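Local coordinates for GGDEF family protein (PDB 3U2A) that is a GGDEF family protein with a PdeA-like PAS-fold domain, and its precise role is not known, at residues W27-N39 with P49-A61. Numbering follows the deposited sequence.
Sequences WIWEPETDRLRLN and PLAPECSSAAFRA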
ATOM      1  N   TRP A  27       5.545   2.484   5.960  1.00 11.72           N
ATOM      2  CA  TRP A  27       6.439   3.231   6.843  1.00 11.83           C
ATOM      3  C   TRP A  27       5.761   3.524   8.171  1.00 13.30           C
ATOM      4  O   TRP A  27       4.522   3.675   8.245  1.00 12.85           O
ATOM      5  CB  TRP A  27       6.934   4.532   6.179  1.00 12.36           C
ATOM      6  CG  TRP A  27       5.827   5.495   5.756  1.00 10.44           C
ATOM      7  CD1 TRP A  27       5.182   5.521   4.558  1.00 11.54           C
ATOM      8  CD2 TRP A  27       5.264   6.559   6.539  1.00 11.31           C
ATOM      9  NE1 TRP A  27       4.240   6.531   4.544  1.00 11.62           N
ATOM     10  CE2 TRP A  27       4.278   7.192   5.740  1.00 10.41           C
ATOM     11  CE3 TRP A  27       5.500   7.047   7.833  1.00 13.23           C
ATOM     12  CZ2 TRP A  27       3.518   8.281   6.198  1.00 13.36           C
ATOM     13  CZ3 TRP A  27       4.747   8.136   8.290  1.00 13.15           C
ATOM     14  CH2 TRP A  27       3.764   8.738   7.476  1.00 14.12           C
ATOM     15  N   ILE A  28       6.586   3.560   9.218  1.00 11.40           N
ATOM     16  CA  ILE A  28       6.192   4.056  10.531  1.00 12.03           C
ATOM     17  C   ILE A  28       7.256   5.048  10.995  1.00 11.65           C
ATOM     18  O   ILE A  28       8.451   4.759  10.924  1.00 13.10           O
ATOM     19  CB  ILE A  28       6.017   2.917  11.565  1.00 14.82           C
ATOM     20  CG1 ILE A  28       4.859   1.995  11.154  1.00 13.15           C
ATOM     21  CG2 ILE A  28       5.742   3.491  12.963  1.00 12.92           C
ATOM     22  CD1 ILE A  28       4.766   0.711  11.942  1.00 16.27           C
ATOM     23  N   TRP A  29       6.803   6.210  11.462  1.00 12.64           N
ATOM     24  CA  TRP A  29       7.694   7.269  11.939  1.00 11.08           C
ATOM     25  C   TRP A  29       7.464   7.502  13.429  1.00 11.40           C
ATOM     26  O   TRP A  29       6.333   7.759  13.876  1.00 12.02           O
ATOM     27  CB  TRP A  29       7.511   8.551  11.094  1.00 13.51           C
ATOM     28  CG  TRP A  29       8.092   9.811  11.713  1.00 11.04           C
ATOM     29  CD1 TRP A  29       7.434  10.996  11.948  1.00 12.13           C
ATOM     30  CD2 TRP A  29       9.438  10.006  12.163  1.00 12.77           C
ATOM     31  NE1 TRP A  29       8.291  11.906  12.528  1.00 12.65           N
ATOM     32  CE2 TRP A  29       9.526  11.323  12.667  1.00 12.94           C
ATOM     33  CE3 TRP A  29      10.580   9.192  12.192  1.00 14.08           C
ATOM     34  CZ2 TRP A  29      10.712  11.842  13.199  1.00 13.89           C
ATOM     35  CZ3 TRP A  29      11.756   9.708  12.716  1.00 13.85           C
ATOM     36  CH2 TRP A  29      11.812  11.022  13.216  1.00 14.06           C
ATOM     37  N   GLU A  30       8.530   7.359  14.206  1.00 11.65           N
ATOM     38  CA  GLU A  30       8.442   7.509  15.662  1.00 14.12           C
ATOM     39  C   GLU A  30       9.384   8.618  16.116  1.00 13.79           C
ATOM     40  O   GLU A  30      10.572   8.353  16.368  1.00 14.27           O
ATOM     41  CB  GLU A  30       8.844   6.208  16.365  1.00 17.66           C
ATOM     42  CG  GLU A  30       7.970   4.998  16.081  1.00 24.82           C
ATOM     43  CD  GLU A  30       8.582   3.701  16.621  1.00 35.48           C
ATOM     44  OE1 GLU A  30       9.635   3.753  17.309  1.00 42.07           O
ATOM     45  OE2 GLU A  30       8.015   2.626  16.344  1.00 31.93           O
ATOM     46  N   PRO A  31       8.879   9.865  16.214  1.00 12.99           N
ATOM     47  CA  PRO A  31       9.768  10.960  16.604  1.00 14.38           C
ATOM     48  C   PRO A  31      10.391  10.790  17.993  1.00 15.66           C
ATOM     49  O   PRO A  31      11.495  11.272  18.213  1.00 16.17           O
ATOM     50  CB  PRO A  31       8.867  12.208  16.547  1.00 14.72           C
ATOM     51  CG  PRO A  31       7.471  11.698  16.463  1.00 14.51           C
ATOM     52  CD  PRO A  31       7.540  10.347  15.831  1.00 12.35           C
ATOM     53  N   GLU A  32       9.698  10.104  18.908  1.00 14.01           N
ATOM     54  CA  GLU A  32      10.223   9.848  20.255  1.00 19.20           C
ATOM     55  C   GLU A  32      11.554   9.108  20.243  1.00 18.74           C
ATOM     56  O   GLU A  32      12.386   9.312  21.124  1.00 20.94           O
ATOM     57  CB  GLU A  32       9.222   9.026  21.056  1.00 21.35           C
ATOM     58  CG  GLU A  32       8.078   9.831  21.585  1.00 37.17           C
ATOM     59  CD  GLU A  32       8.449  10.571  22.856  1.00 53.08           C
ATOM     60  OE1 GLU A  32       9.249  10.037  23.665  1.00 57.39           O
ATOM     61  OE2 GLU A  32       7.931  11.690  23.049  1.00 58.67           O
ATOM     62  N   THR A  33      11.736   8.247  19.245  1.00 16.51           N
ATOM     63  CA  THR A  33      12.918   7.377  19.163  1.00 16.10           C
ATOM     64  C   THR A  33      13.806   7.734  17.970  1.00 13.38           C
ATOM     65  O   THR A  33      14.860   7.114  17.756  1.00 14.44           O
ATOM     66  CB  THR A  33      12.504   5.892  19.066  1.00 15.21           C
ATOM     67  OG1 THR A  33      11.709   5.701  17.896  1.00 18.54           O
ATOM     68  CG2 THR A  33      11.695   5.459  20.287  1.00 19.77           C
ATOM     69  N   ASP A  34      13.387   8.750  17.214  1.00 13.71           N
ATOM     70  CA  ASP A  34      14.050   9.167  15.963  1.00 15.54           C
ATOM     71  C   ASP A  34      14.239   7.997  14.981  1.00 15.36           C
ATOM     72  O   ASP A  34      15.291   7.872  14.334  1.00 15.93           O
ATOM     73  CB  ASP A  34      15.389   9.867  16.251  1.00 12.89           C
ATOM     74  CG  ASP A  34      15.891  10.662  15.060  1.00 12.63           C
ATOM     75  OD1 ASP A  34      15.076  11.340  14.409  1.00 17.54           O
ATOM     76  OD2 ASP A  34      17.101  10.609  14.757  1.00 13.97           O
ATOM     77  N   ARG A  35      13.218   7.146  14.899  1.00 13.31           N
ATOM     78  CA  ARG A  35      13.255   5.946  14.070  0.50 14.29           C
ATOM     79  C   ARG A  35      12.175   5.989  12.994  1.00 15.00           C
ATOM     80  O   ARG A  35      10.975   6.052  13.313  1.00 12.97           O
ATOM     81  CB  ARG A  35      13.059   4.682  14.926  0.50 16.81           C
ATOM     82  CG  ARG A  35      14.202   4.353  15.879  0.50 23.11           C
ATOM     83  CD  ARG A  35      13.949   3.018  16.589  0.50 28.78           C
ATOM     84  NE  ARG A  35      15.027   2.657  17.508  0.50 32.84           N
ATOM     85  CZ  ARG A  35      14.865   2.483  18.814  0.50 30.29           C
ATOM     86  NH1 ARG A  35      13.664   2.621  19.355  0.50 30.71           N
ATOM     87  NH2 ARG A  35      15.900   2.160  19.578  0.50 33.03           N
ATOM     88  N   LEU A  36      12.603   5.958  11.729  1.00 12.25           N
ATOM     89  CA  LEU A  36      11.701   5.757  10.599  1.00 11.40           C
ATOM     90  C   LEU A  36      11.902   4.311  10.141  1.00 11.95           C
ATOM     91  O   LEU A  36      13.017   3.903   9.800  1.00 15.89           O
ATOM     92  CB  LEU A  36      12.014   6.730   9.445  1.00 11.13           C
ATOM     93  CG  LEU A  36      11.193   6.481   8.167  1.00 15.05           C
ATOM     94  CD1 LEU A  36       9.761   6.985   8.339  1.00 13.24           C
ATOM     95  CD2 LEU A  36      11.852   7.115   6.965  1.00 19.87           C
ATOM     96  N   ARG A  37      10.835   3.526  10.144  1.00 12.65           N
ATOM     97  CA  ARG A  37      10.915   2.139   9.682  1.00 14.51           C
ATOM     98  C   ARG A  37      10.229   1.950   8.339  1.00 15.47           C
ATOM     99  O   ARG A  37       9.164   2.527   8.094  1.00 12.18           O
ATOM    100  CB  ARG A  37      10.308   1.196  10.730  1.00 16.25           C
ATOM    101  CG  ARG A  37      11.135   1.087  12.016  1.00 26.09           C
ATOM    102  CD  ARG A  37      10.239   0.960  13.247  1.00 28.07           C
ATOM    103  NE  ARG A  37       9.497  -0.282  13.274  1.00 30.18           N
ATOM    104  CZ  ARG A  37       8.312  -0.453  13.859  1.00 29.16           C
ATOM    105  NH1 ARG A  37       7.681   0.553  14.469  1.00 30.80           N
ATOM    106  NH2 ARG A  37       7.741  -1.638  13.814  1.00 28.08           N
ATOM    107  N   LEU A  38      10.846   1.136   7.477  1.00 12.71           N
ATOM    108  CA  LEU A  38      10.289   0.793   6.167  1.00 14.03           C
ATOM    109  C   LEU A  38      10.150  -0.715   5.962  1.00 19.48           C
ATOM    110  O   LEU A  38      10.979  -1.499   6.441  1.00 18.85           O
ATOM    111  CB  LEU A  38      11.159   1.374   5.050  1.00 14.49           C
ATOM    112  CG  LEU A  38      11.109   2.883   4.863  1.00 16.63           C
ATOM    113  CD1 LEU A  38      12.367   3.347   4.130  1.00 22.52           C
ATOM    114  CD2 LEU A  38       9.855   3.280   4.091  1.00 19.54           C
ATOM    115  N   ASN A  39       9.092  -1.106   5.252  1.00 16.02           N
ATOM    116  CA  ASN A  39       8.837  -2.495   4.892  1.00 14.83           C
ATOM    117  C   ASN A  39       8.222  -2.562   3.493  1.00 15.22           C
ATOM    118  O   ASN A  39       7.260  -1.857   3.199  1.00 16.13           O
ATOM    119  CB  ASN A  39       7.887  -3.135   5.908  1.00 14.70           C
ATOM    120  CG  ASN A  39       7.770  -4.632   5.735  1.00 16.66           C
ATOM    121  OD1 ASN A  39       6.670  -5.165   5.583  1.00 18.84           O
ATOM    122  ND2 ASN A  39       8.907  -5.327   5.773  1.00 17.43           N
ATOM    123  N   PRO A  49      18.703   2.680   0.876  1.00 21.01           N
ATOM    124  CA  PRO A  49      19.646   3.128   1.915  1.00 20.66           C
ATOM    125  C   PRO A  49      19.027   3.384   3.296  1.00 22.29           C
ATOM    126  O   PRO A  49      19.742   3.363   4.298  1.00 23.54           O
ATOM    127  CB  PRO A  49      20.194   4.430   1.337  1.00 21.90           C
ATOM    128  CG  PRO A  49      20.162   4.206  -0.129  1.00 22.64           C
ATOM    129  CD  PRO A  49      18.852   3.490  -0.353  1.00 20.45           C
ATOM    130  N   LEU A  50      17.720   3.621   3.339  1.00 18.64           N
ATOM    131  CA  LEU A  50      17.018   3.909   4.592  1.00 18.68           C
ATOM    132  C   LEU A  50      16.467   2.668   5.275  1.00 17.94           C
ATOM    133  O   LEU A  50      16.225   2.681   6.479  1.00 19.21           O
ATOM    134  CB  LEU A  50      15.848   4.866   4.339  1.00 18.37           C
ATOM    135  CG  LEU A  50      16.137   6.201   3.640  1.00 18.49           C
ATOM    136  CD1 LEU A  50      14.855   7.014   3.527  1.00 14.69           C
ATOM    137  CD2 LEU A  50      17.219   6.973   4.359  1.00 16.10           C
ATOM    138  N   ALA A  51      16.226   1.622   4.495  1.00 17.85           N
ATOM    139  CA  ALA A  51      15.573   0.413   5.001  1.00 16.60           C
ATOM    140  C   ALA A  51      16.581  -0.506   5.690  1.00 19.16           C
ATOM    141  O   ALA A  51      17.731  -0.584   5.256  1.00 21.17           O
ATOM    142  CB  ALA A  51      14.891  -0.314   3.866  1.00 19.70           C
ATOM    143  N   PRO A  52      16.156  -1.236   6.738  1.00 18.91           N
ATOM    144  CA  PRO A  52      14.813  -1.357   7.329  1.00 17.81           C
ATOM    145  C   PRO A  52      14.442  -0.230   8.310  1.00 17.04           C
ATOM    146  O   PRO A  52      13.261  -0.066   8.652  1.00 17.48           O
ATOM    147  CB  PRO A  52      14.901  -2.691   8.070  1.00 19.76           C
ATOM    148  CG  PRO A  52      16.314  -2.759   8.501  1.00 22.08           C
ATOM    149  CD  PRO A  52      17.102  -2.180   7.363  1.00 20.30           C
ATOM    150  N   GLU A  53      15.444   0.521   8.765  1.00 17.33           N
ATOM    151  CA  GLU A  53      15.241   1.592   9.741  1.00 17.05           C
ATOM    152  C   GLU A  53      16.316   2.643   9.592  1.00 16.30           C
ATOM    153  O   GLU A  53      17.461   2.312   9.299  1.00 18.05           O
ATOM    154  CB  GLU A  53      15.315   1.015  11.148  1.00 20.00           C
ATOM    155  CG  GLU A  53      14.927   1.957  12.256  1.00 28.12           C
ATOM    156  CD  GLU A  53      14.973   1.258  13.585  1.00 33.87           C
ATOM    157  OE1 GLU A  53      13.901   1.079  14.193  1.00 43.73           O
ATOM    158  OE2 GLU A  53      16.076   0.855  13.998  1.00 35.00           O
ATOM    159  N   CYS A  54      15.940   3.906   9.783  1.00 14.67           N
ATOM    160  CA  CYS A  54      16.889   5.019   9.715  1.00 13.02           C
ATOM    161  C   CYS A  54      16.501   6.145  10.658  1.00 13.65           C
ATOM    162  O   CYS A  54      15.399   6.154  11.206  1.00 14.62           O
ATOM    163  CB  CYS A  54      17.008   5.561   8.286  1.00 14.14           C
ATOM    164  SG  CYS A  54      15.554   6.431   7.694  1.00 15.23           S
ATOM    165  N   SER A  55      17.423   7.091  10.834  1.00 14.71           N
ATOM    166  CA  SER A  55      17.162   8.316  11.572  1.00 14.82           C
ATOM    167  C   SER A  55      16.473   9.350  10.691  1.00 14.14           C
ATOM    168  O   SER A  55      16.475   9.250   9.453  1.00 12.30           O
ATOM    169  CB  SER A  55      18.487   8.905  12.065  1.00 14.76           C
ATOM    170  OG  SER A  55      19.305   9.273  10.963  1.00 15.58           O
ATOM    171  N   SER A  56      15.912  10.372  11.324  1.00 14.09           N
ATOM    172  CA  SER A  56      15.366  11.490  10.557  1.00 13.99           C
ATOM    173  C   SER A  56      16.453  12.205   9.729  1.00 14.46           C
ATOM    174  O   SER A  56      16.194  12.645   8.604  1.00 15.89           O
ATOM    175  CB  SER A  56      14.616  12.467  11.466  1.00 16.03           C
ATOM    176  OG  SER A  56      15.465  13.019  12.458  1.00 17.13           O
ATOM    177  N   ALA A  57      17.674  12.284  10.261  1.00 14.60           N
ATOM    178  CA  ALA A  57      18.782  12.893   9.519  1.00 15.47           C
ATOM    179  C   ALA A  57      19.116  12.142   8.233  1.00 16.25           C
ATOM    180  O   ALA A  57      19.353  12.768   7.201  1.00 14.26           O
ATOM    181  CB  ALA A  57      20.010  13.027  10.395  1.00 17.24           C
ATOM    182  N   ALA A  58      19.122  10.808   8.295  1.00 14.93           N
ATOM    183  CA  ALA A  58      19.379   9.965   7.128  1.00 15.79           C
ATOM    184  C   ALA A  58      18.291  10.161   6.064  1.00 15.43           C
ATOM    185  O   ALA A  58      18.577  10.223   4.862  1.00 14.25           O
ATOM    186  CB  ALA A  58      19.487   8.494   7.539  1.00 16.81           C
ATOM    187  N   PHE A  59      17.049  10.251   6.527  1.00 14.47           N
ATOM    188  CA  PHE A  59      15.888  10.489   5.684  1.00 15.40           C
ATOM    189  C   PHE A  59      16.039  11.828   4.933  1.00 16.07           C
ATOM    190  O   PHE A  59      15.929  11.873   3.695  1.00 13.52           O
ATOM    191  CB  PHE A  59      14.629  10.451   6.562  1.00 15.00           C
ATOM    192  CG  PHE A  59      13.347  10.833   5.851  1.00 15.69           C
ATOM    193  CD1 PHE A  59      12.573   9.865   5.219  1.00 19.61           C
ATOM    194  CD2 PHE A  59      12.898  12.158   5.848  1.00 17.78           C
ATOM    195  CE1 PHE A  59      11.372  10.205   4.587  1.00 16.85           C
ATOM    196  CE2 PHE A  59      11.713  12.505   5.216  1.00 19.41           C
ATOM    197  CZ  PHE A  59      10.948  11.526   4.584  1.00 16.22           C
ATOM    198  N   ARG A  60      16.317  12.902   5.670  1.00 14.43           N
ATOM    199  CA  ARG A  60      16.487  14.235   5.048  1.00 14.04           C
ATOM    200  C   ARG A  60      17.635  14.254   4.044  1.00 18.05           C
ATOM    201  O   ARG A  60      17.527  14.877   2.978  1.00 17.46           O
ATOM    202  CB  ARG A  60      16.734  15.294   6.102  1.00 15.60           C
ATOM    203  CG  ARG A  60      15.586  15.512   7.042  1.00 17.80           C
ATOM    204  CD  ARG A  60      15.953  16.561   8.065  1.00 22.63           C
ATOM    205  NE  ARG A  60      14.923  16.666   9.091  1.00 24.05           N
ATOM    206  CZ  ARG A  60      15.086  16.309  10.361  1.00 26.38           C
ATOM    207  NH1 ARG A  60      16.253  15.843  10.791  1.00 26.12           N
ATOM    208  NH2 ARG A  60      14.078  16.439  11.210  1.00 27.00           N
ATOM    209  N   ALA A  61      18.721  13.557   4.380  1.00 16.69           N
ATOM    210  CA  ALA A  61      19.928  13.523   3.557  1.00 18.29           C
ATOM    211  C   ALA A  61      19.706  12.823   2.215  1.00 17.35           C
ATOM    212  O   ALA A  61      20.375  13.130   1.235  1.00 19.12           O
ATOM    213  CB  ALA A  61      21.080  12.866   4.323  1.00 17.35           C
TER
HETATM  214  O   HOH W   1      18.521  12.225  13.163  1.00 16.39           O
HETATM  215  O   HOH W   2      13.696   2.825   7.173  1.00 32.72           O
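Leu36 and Cys54 form an antiparallel hydrogen-bonded pair that joins the short strand 53-54 to strand 35-40. Leu36 N meets Cys54 O at 2.9 Å. Cys54 N returns a bond to Leu36 O. Leu38 N adds a third, to Pro52 O. Water 2 donates to both Leu36 O and Leu50 O, tying in the turn before the strand.

On the face that carries Leu36 and Cys54, Leu36 CD2 touches Cys54 SG and lies 3.3 Å from Phe59 CD1. Leu38 CD1 rests on Leu50 CB at 3.8 Å. On the face that carries Arg37 and Glu53, Glu53 reaches out extended, CG anti to its backbone N (chi1 -171°). Glu53 OE1 lies 3.5 Å from Arg37 CG. In the modelled conformer of Arg35, one of two, NE forms a long salt bridge with Glu53 OE1, 3.8 Å. Arg37 NH1 makes a salt bridge to Glu30 OE2, weak as a hydrogen bond, and NH2 bonds to Ile9 O of the second subunit.

Asp34 ties the hairpin to the start of helix 56-62. Its OD1 accepts from Ser56 OG at 2.6 Å on the syn lone pair, and weakly from Ser56 N. Water 1 links OD2 to Ala57 N. Ser55 OG caps the helix by accepting from Ala58 N. Ser56 CB also touches Trp29 CH2 at 3.6 Å, while Trp29 NE1 bonds to Leu75 O.

Asp34 and Arg35 both face Glu30, a G1 beta bulge in the hairpin turn. Strand 53-54 is an outermost strand of this chain's antiparallel PAS sheet. The Phe59 ring meets Trp98 edge-to-face and packs on Ala71 and Leu75 of helix 68-75.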